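PDB 3FKJ: putative phosphosugar isomerases from Salmonella typhimurium LT2, which probably binds phosphorylated sugars or related carbohydrate derivatives through its SIS domains and may act as an isomerase, though its substrate is not established. Local coordinates for residues A[20-25]-A[151-156]; A[96-101]-A[138-143]. All coordinates share one frame; numbering follows the deposited sequence.

Contact 1 (A[20-25]-A[151-156]); sequences MSVAHE and PAQQKA
The methyl of Ala23 abuts the carbonyl oxygen of Ala152, with Ala23 CB 3.3 Å from Ala152 O. Beside it, Val22 and Gln153 meet obliquely: Val22 CG1 lies 3.6 Å from Gln153 OE1. This branch sits anti to the backbone N of Val22 (chi1 169°), which turns it to the glutamine amide. Ser21 OG comes no closer than 4.4 Å to Ala152 CB and reaches across through a water instead. The water is 2.7 Å from Ser21 OG, accepts from Ala23 N at 3.3 Å, and gives a weak bond to Ala152 O. The contact thus sets the first turn of helix 22-35, for which Ser21 is the N-cap residue, against the short 3-10 turn 151-153. It joins this N-terminal helix to the connection that runs from strand 136-139, an outermost strand of the five-stranded parallel sheet of the SIS domain, into helix 155-170. Further out, Gln153 NE2 is bonded to Asp150 OD2, consistent with an amide held beside Val22. Ala152 O also accepts from Trp161 NE1, so this carbonyl has a second donor besides the water. Trp161 and Tyr158 of helix 155-170 touch Ala23 as well.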
# COMPACT_ATOMS: atom_id res chain seq x y z
N MSE A 20 -15.84 -26.37 16.80
CA MSE A 20 -15.28 -25.43 15.87
C MSE A 20 -15.91 -24.05 15.99
O MSE A 20 -17.14 -23.93 16.01
CB MSE A 20 -15.49 -25.95 14.46
CG MSE A 20 -14.47 -26.99 14.05
SE MSE A 20 -14.21 -26.88 12.19
CE MSE A 20 -15.76 -27.85 11.75
N SER A 21 -15.03 -23.03 16.04
CA SER A 21 -15.37 -21.64 15.84
C SER A 21 -16.42 -21.55 14.74
O SER A 21 -16.31 -22.23 13.70
CB SER A 21 -14.12 -20.85 15.35
OG SER A 21 -13.50 -19.96 16.29
N VAL A 22 -17.38 -20.64 14.90
CA VAL A 22 -18.28 -20.24 13.82
C VAL A 22 -17.53 -19.76 12.59
O VAL A 22 -17.87 -20.15 11.46
CB VAL A 22 -19.21 -19.09 14.28
CG1 VAL A 22 -19.97 -18.46 13.11
CG2 VAL A 22 -20.16 -19.58 15.34
N ALA A 23 -16.51 -18.90 12.81
CA ALA A 23 -15.69 -18.38 11.72
C ALA A 23 -14.82 -19.48 11.09
O ALA A 23 -14.74 -19.57 9.88
CB ALA A 23 -14.82 -17.24 12.20
N HIS A 24 -14.18 -20.31 11.91
CA HIS A 24 -13.43 -21.49 11.43
C HIS A 24 -14.29 -22.37 10.49
O HIS A 24 -13.87 -22.68 9.39
CB HIS A 24 -12.96 -22.30 12.63
CG HIS A 24 -11.98 -23.39 12.32
ND1 HIS A 24 -11.42 -24.15 13.32
CD2 HIS A 24 -11.41 -23.81 11.16
CE1 HIS A 24 -10.57 -25.02 12.79
NE2 HIS A 24 -10.54 -24.82 11.48
N GLU A 25 -15.50 -22.73 10.92
CA GLU A 25 -16.34 -23.61 10.12
C GLU A 25 -16.84 -22.97 8.83
O GLU A 25 -16.86 -23.62 7.80
CB GLU A 25 -17.52 -24.13 10.95
CG GLU A 25 -18.00 -25.51 10.56
CD GLU A 25 -18.63 -26.32 11.74
OE1 GLU A 25 -18.87 -25.76 12.84
OE2 GLU A 25 -18.88 -27.53 11.56
N PRO A 151 -14.32 -11.38 19.04
CA PRO A 151 -13.23 -10.92 18.17
C PRO A 151 -12.87 -11.90 17.01
O PRO A 151 -12.55 -11.46 15.91
CB PRO A 151 -12.05 -10.76 19.14
CG PRO A 151 -12.65 -10.63 20.46
CD PRO A 151 -13.89 -11.43 20.46
N ALA A 152 -12.93 -13.21 17.27
CA ALA A 152 -12.68 -14.24 16.26
C ALA A 152 -13.72 -14.22 15.13
O ALA A 152 -13.55 -14.89 14.12
CB ALA A 152 -12.63 -15.66 16.97
N GLN A 153 -14.81 -13.48 15.30
CA GLN A 153 -15.86 -13.32 14.26
C GLN A 153 -15.97 -11.91 13.67
O GLN A 153 -16.86 -11.62 12.87
CB GLN A 153 -17.20 -13.68 14.85
CG GLN A 153 -17.27 -15.08 15.32
CD GLN A 153 -18.66 -15.42 15.68
OE1 GLN A 153 -19.56 -15.29 14.85
NE2 GLN A 153 -18.87 -15.82 16.94
N GLN A 154 -15.03 -11.06 14.03
CA GLN A 154 -14.94 -9.75 13.40
C GLN A 154 -14.33 -9.77 12.00
O GLN A 154 -13.64 -10.71 11.61
CB GLN A 154 -14.24 -8.77 14.34
CG GLN A 154 -15.09 -8.45 15.58
CD GLN A 154 -14.31 -7.68 16.62
OE1 GLN A 154 -13.09 -7.71 16.64
NE2 GLN A 154 -15.00 -6.99 17.47
N LYS A 155 -14.66 -8.72 11.25
CA LYS A 155 -14.31 -8.59 9.82
C LYS A 155 -12.85 -8.91 9.53
O LYS A 155 -12.58 -9.70 8.66
CB LYS A 155 -14.62 -7.17 9.34
CG LYS A 155 -14.48 -6.94 7.84
CD LYS A 155 -14.95 -5.53 7.43
CE LYS A 155 -14.01 -4.41 7.85
NZ LYS A 155 -14.70 -3.07 7.73
N ALA A 156 -11.92 -8.30 10.27
CA ALA A 156 -10.49 -8.53 10.03
C ALA A 156 -10.08 -9.94 10.39
O ALA A 156 -9.23 -10.52 9.68
CB ALA A 156 -9.63 -7.50 10.80
O HOH W 1 -14.85 -17.80 15.43

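Contact 2 (A[96-101]-A[138-143])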
# COMPACT_ATOMS: atom_id res chain seq x y z
N ALA A 96 -15.47 -6.99 1.15
CA ALA A 96 -16.11 -6.60 2.41
C ALA A 96 -16.79 -5.25 2.24
O ALA A 96 -16.33 -4.37 1.52
CB ALA A 96 -15.13 -6.53 3.53
N SER A 97 -17.93 -5.12 2.90
CA SER A 97 -18.68 -3.85 2.99
C SER A 97 -19.56 -3.96 4.24
O SER A 97 -20.35 -4.92 4.34
CB SER A 97 -19.59 -3.66 1.76
OG SER A 97 -20.24 -2.39 1.77
N GLN A 98 -19.44 -3.00 5.16
CA GLN A 98 -20.26 -2.95 6.38
C GLN A 98 -21.82 -3.07 6.16
O GLN A 98 -22.44 -4.09 6.50
CB GLN A 98 -19.92 -1.70 7.20
CG GLN A 98 -20.69 -1.55 8.55
CD GLN A 98 -20.10 -2.39 9.69
OE1 GLN A 98 -19.05 -3.04 9.54
NE2 GLN A 98 -20.77 -2.37 10.84
N GLN A 99 -22.41 -2.03 5.58
CA GLN A 99 -23.84 -2.00 5.28
C GLN A 99 -24.16 -2.65 3.92
O GLN A 99 -25.30 -2.62 3.48
CB GLN A 99 -24.33 -0.54 5.31
N GLY A 100 -23.15 -3.25 3.28
CA GLY A 100 -23.31 -4.06 2.06
C GLY A 100 -23.67 -3.34 0.76
O GLY A 100 -24.03 -3.98 -0.22
N ASN A 101 -23.55 -2.01 0.73
CA ASN A 101 -23.99 -1.21 -0.43
C ASN A 101 -22.98 -0.23 -1.08
O ASN A 101 -23.34 0.44 -2.07
CB ASN A 101 -25.30 -0.46 -0.10
CG ASN A 101 -25.19 0.48 1.09
OD1 ASN A 101 -24.13 1.04 1.39
ND2 ASN A 101 -26.31 0.69 1.76
N ILE A 138 -20.53 -14.14 4.21
CA ILE A 138 -20.20 -14.24 5.62
C ILE A 138 -20.80 -13.03 6.32
O ILE A 138 -20.54 -11.90 5.93
CB ILE A 138 -18.68 -14.29 5.85
CG1 ILE A 138 -18.11 -15.65 5.36
CG2 ILE A 138 -18.37 -14.06 7.32
CD1 ILE A 138 -16.80 -15.58 4.55
N GLU A 139 -21.62 -13.27 7.33
CA GLU A 139 -22.11 -12.18 8.16
C GLU A 139 -21.17 -12.09 9.34
O GLU A 139 -21.25 -12.92 10.26
CB GLU A 139 -23.52 -12.44 8.61
CG GLU A 139 -24.52 -12.31 7.48
CD GLU A 139 -25.86 -12.85 7.86
OE1 GLU A 139 -26.43 -12.34 8.84
OE2 GLU A 139 -26.33 -13.77 7.17
N TYR A 140 -20.24 -11.15 9.28
CA TYR A 140 -19.27 -11.00 10.35
C TYR A 140 -19.96 -10.26 11.47
O TYR A 140 -20.99 -9.64 11.27
CB TYR A 140 -18.00 -10.26 9.90
CG TYR A 140 -18.19 -8.87 9.34
CD1 TYR A 140 -18.35 -7.77 10.16
CD2 TYR A 140 -18.13 -8.65 7.97
CE1 TYR A 140 -18.50 -6.50 9.65
CE2 TYR A 140 -18.27 -7.37 7.44
CZ TYR A 140 -18.46 -6.30 8.28
OH TYR A 140 -18.58 -5.02 7.77
N GLN A 141 -19.36 -10.32 12.65
CA GLN A 141 -19.86 -9.60 13.80
C GLN A 141 -19.14 -8.28 14.05
O GLN A 141 -17.96 -8.10 13.74
CB GLN A 141 -19.79 -10.50 15.01
CG GLN A 141 -20.60 -11.75 14.80
CD GLN A 141 -21.20 -12.20 16.05
OE1 GLN A 141 -20.61 -12.97 16.77
NE2 GLN A 141 -22.37 -11.67 16.37
N TRP A 142 -19.90 -7.36 14.62
CA TRP A 142 -19.45 -6.02 14.88
C TRP A 142 -20.26 -5.41 16.02
O TRP A 142 -21.46 -5.58 16.08
CB TRP A 142 -19.63 -5.17 13.61
CG TRP A 142 -19.33 -3.73 13.83
CD1 TRP A 142 -18.11 -3.12 13.72
CD2 TRP A 142 -20.27 -2.71 14.20
NE1 TRP A 142 -18.23 -1.78 13.99
CE2 TRP A 142 -19.54 -1.49 14.29
CE3 TRP A 142 -21.65 -2.69 14.44
CZ2 TRP A 142 -20.15 -0.28 14.63
CZ3 TRP A 142 -22.26 -1.48 14.79
CH2 TRP A 142 -21.50 -0.29 14.88
N ALA A 143 -19.58 -4.70 16.91
CA ALA A 143 -20.21 -3.74 17.82
C ALA A 143 -19.33 -2.51 17.99
O ALA A 143 -18.12 -2.56 17.80
CB ALA A 143 -20.47 -4.36 19.17
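NE2 of Gln98 sits over one face of the Trp142 indole, 3.4 Å above the ring plane, offset toward the rim and nearest to CD2. The amide stands steeply on the indole, the two planes 76° apart, and so presents its nitrogen to the ring. Its oxygen serves Tyr140: Tyr140 OH donates to Gln98 OE1 over 2.7 Å. The donor sits above the carbonyl plane, 43° out of it, so the bond misses the lone pairs. From the tyrosine's side, OE1 lies at the ring edge, near its plane. Gln98 reaches both rings because its chain bends at chi2 (80°). The bond to OE1 fixes one end of the amide, and the packing of NE2 on the indole probably limits its rotation further. Around this group, Trp142 also meets Tyr124 edge-to-face, and Tyr140 packs on Leu122 of strand 118-123 and on Lys155. The backbone of Gln98 is bonded to Tyr124 and Gln125, tying the glutamine to the loop after the intervening strand. The contact thus bridges loops following strands 91-97 and 136-139, at the C-terminal ends of the strands of the parallel sheet, the end at which SIS domains of known function bind their phosphosugar, and probably the binding side here too.

In the fold
Contacts 1 and 2 lie with their centres 13 Å apart and share a border at the end of strand 136-139. The chain leaves contact 2 through 138-143 and returns within a few residues as 151-156, where Gln153 O and Gln141 N, 2.8 Å apart, probably form a hydrogen bond. Gln153 O also packs 3.5 Å from Tyr140 CB, and Lys155 CD lies 3.7 Å from Tyr140 OH, so the start of helix 155-170 backs onto the tyrosine of contact 2. Contact 1 joins 151-156 to helix 22-35, and contact 2 joins 138-143 to the loop after strand 91-97, in the region where relatives bind phosphosugars; the substrate pocket is not identified here.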